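Local coordinates for acetylxylan esterase / glucomannan deacetylase (Cellvibrio japonicus, PDB 2WAA), which removes acetyl groups from acetylated xylan and glucomannan in the breakdown of plant cell wall polysaccharides, at residues I135-D140 and L228-I233. Sequence-based numbering, arbitrary orientation.
Sequences ILVLGD and LIISAI
Leu136 and Leu138 each bond through N and O to residues 228-232, joining two neighbouring, parallel inner strands of the five-stranded sheet in the SGNH-type esterase domain. Leu136 N donates to Leu228 O at 2.9 Å and Leu136 O accepts from Ile230 N; Leu138 N then reaches Ile230 O, and Leu138 O takes the amide of Ala232. All four bonds are nearly straight, that from Leu138 N to Ile230 O meeting its carbonyl at 175°.

Side chains alternate between the faces. On one, Ile230 keeps CG1 anti to its carbonyl carbon (chi1 -61°), and the extended chain carries CD1 across the gap to Ile135 CG2, 4.0 Å away, and more loosely to Val137. Leu228 lies alongside Ile135, with its CD2 4.0 Å from Ile135 CG1; helix 319-337 packs on Leu228 and Ile230 here. On the other face, Ile229 CG2 touches two leucine methyls of the neighbouring strand, Leu138 CD1 at 3.8 Å and Leu136 CD2 at 4.1 Å. Leu138 swings CG to the backbone N side (chi1 -56°), so that its branch slants across to Ile229 CG2 and crosses that side chain at an angle, rather than lying over Ser231, whose hydroxyl is hydrogen-bonded to Tyr252.

Beyond the Leu138-Ser231 pair, Ile233 turns CD1 back onto the Gly139 backbone, 3.7 Å from Gly139 C. A water molecule continues the join: it accepts from Asp140 N and donates to Asp140 OD1 (2.8 Å) and Ala232 O. OD1 thus has two donors, the water and Val142 N, while OD2 makes a weak hydrogen bond with Thr235; together these restrain the carboxylate next to the probable nucleophile Ser141 and near Asn236, a proposed transition-state stabiliser. The chemistry thus passes from a close-packed aliphatic core to a hydrated polar end, consistent with a parallel sheet holding catalytic loops at the C-terminal ends of its strands.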
loop_
_atom_site.group_PDB
_atom_site.type_symbol
_atom_site.label_atom_id
_atom_site.label_comp_id
_atom_site.label_asym_id
_atom_site.label_seq_id
_atom_site.Cartn_x
_atom_site.Cartn_y
_atom_site.Cartn_z
ATOM N N ILE A 135 6.736 7.396 -4.473
ATOM C CA ILE A 135 5.341 7.788 -4.505
ATOM C C ILE A 135 4.680 7.304 -3.193
ATOM O O ILE A 135 5.013 6.248 -2.670
ATOM C CB ILE A 135 4.656 7.106 -5.667
ATOM C CG1 ILE A 135 5.275 7.570 -7.005
ATOM C CG2 ILE A 135 3.139 7.377 -5.668
ATOM C CD1 ILE A 135 4.914 6.617 -8.147
ATOM N N LEU A 136 3.724 8.087 -2.731
ATOM C CA LEU A 136 2.840 7.743 -1.623
ATOM C C LEU A 136 1.413 7.796 -2.206
ATOM O O LEU A 136 1.014 8.820 -2.723
ATOM C CB LEU A 136 2.977 8.811 -0.522
ATOM C CG LEU A 136 1.884 8.712 0.573
ATOM C CD1 LEU A 136 1.920 7.377 1.332
ATOM C CD2 LEU A 136 2.162 9.871 1.553
ATOM N N VAL A 137 0.630 6.731 -2.042
ATOM C CA VAL A 137 -0.771 6.724 -2.496
ATOM C C VAL A 137 -1.659 6.617 -1.245
ATOM O O VAL A 137 -1.514 5.682 -0.457
ATOM C CB VAL A 137 -1.077 5.545 -3.402
ATOM C CG1 VAL A 137 -2.496 5.682 -4.025
ATOM C CG2 VAL A 137 -0.028 5.441 -4.541
ATOM N N LEU A 138 -2.589 7.552 -1.116
ATOM C CA LEU A 138 -3.498 7.610 0.059
ATOM C C LEU A 138 -4.910 7.260 -0.426
ATOM O O LEU A 138 -5.371 7.768 -1.467
ATOM C CB LEU A 138 -3.557 9.028 0.624
ATOM C CG LEU A 138 -2.203 9.619 1.008
ATOM C CD1 LEU A 138 -2.288 11.097 1.422
ATOM C CD2 LEU A 138 -1.555 8.790 2.085
ATOM N N GLY A 139 -5.625 6.429 0.310
ATOM C CA GLY A 139 -6.961 6.136 -0.161
ATOM C C GLY A 139 -7.716 5.106 0.669
ATOM O O GLY A 139 -7.455 4.905 1.851
ATOM N N ASP A 140 -8.653 4.462 0.003
ATOM C CA ASP A 140 -9.527 3.495 0.636
ATOM C C ASP A 140 -9.262 2.094 0.063
ATOM O O ASP A 140 -8.159 1.822 -0.381
ATOM C CB ASP A 140 -10.983 3.965 0.445
ATOM C CG ASP A 140 -11.352 4.215 -1.037
ATOM O OD1 ASP A 140 -10.868 3.505 -1.977
ATOM O OD2 ASP A 140 -12.146 5.164 -1.278
ATOM N N LEU A 228 6.041 12.269 -5.081
ATOM C CA LEU A 228 4.644 12.405 -5.534
ATOM C C LEU A 228 3.705 11.749 -4.527
ATOM O O LEU A 228 3.936 10.607 -4.093
ATOM C CB LEU A 228 4.478 11.715 -6.866
ATOM C CG LEU A 228 3.065 11.342 -7.326
ATOM C CD1 LEU A 228 2.283 12.573 -7.648
ATOM C CD2 LEU A 228 3.112 10.470 -8.593
ATOM N N ILE A 229 2.645 12.480 -4.163
ATOM C CA ILE A 229 1.603 11.965 -3.304
ATOM C C ILE A 229 0.294 11.961 -4.108
ATOM O O ILE A 229 -0.132 12.986 -4.636
ATOM C CB ILE A 229 1.415 12.808 -2.038
ATOM C CG1 ILE A 229 2.750 12.926 -1.294
ATOM C CG2 ILE A 229 0.248 12.223 -1.178
ATOM C CD1 ILE A 229 2.699 13.775 -0.108
ATOM N N ILE A 230 -0.342 10.812 -4.188
ATOM C CA ILE A 230 -1.652 10.750 -4.856
ATOM C C ILE A 230 -2.681 10.595 -3.783
ATOM O O ILE A 230 -2.573 9.662 -2.989
ATOM C CB ILE A 230 -1.702 9.515 -5.772
ATOM C CG1 ILE A 230 -0.592 9.677 -6.832
ATOM C CG2 ILE A 230 -3.116 9.380 -6.471
ATOM C CD1 ILE A 230 -0.278 8.413 -7.563
ATOM N N SER A 231 -3.711 11.443 -3.774
ATOM C CA SER A 231 -4.792 11.215 -2.818
ATOM C C SER A 231 -6.041 10.806 -3.596
ATOM O O SER A 231 -6.548 11.600 -4.379
ATOM C CB SER A 231 -5.081 12.502 -2.051
ATOM O OG SER A 231 -6.109 12.231 -1.108
ATOM N N ALA A 232 -6.500 9.570 -3.389
ATOM C CA ALA A 232 -7.634 8.962 -4.097
ATOM C C ALA A 232 -8.752 8.633 -3.086
ATOM O O ALA A 232 -9.518 7.662 -3.287
ATOM C CB ALA A 232 -7.135 7.678 -4.791
ATOM N N ILE A 233 -8.916 9.473 -2.060
ATOM C CA ILE A 233 -9.919 9.198 -1.011
ATOM C C ILE A 233 -11.256 9.752 -1.491
ATOM O O ILE A 233 -11.294 10.618 -2.394
ATOM C CB ILE A 233 -9.493 9.865 0.327
ATOM C CG1 ILE A 233 -10.312 9.349 1.494
ATOM C CG2 ILE A 233 -9.573 11.411 0.217
ATOM C CD1 ILE A 233 -9.871 7.877 1.928
HETATM O O HOH W 1 -8.646 4.859 -2.959
#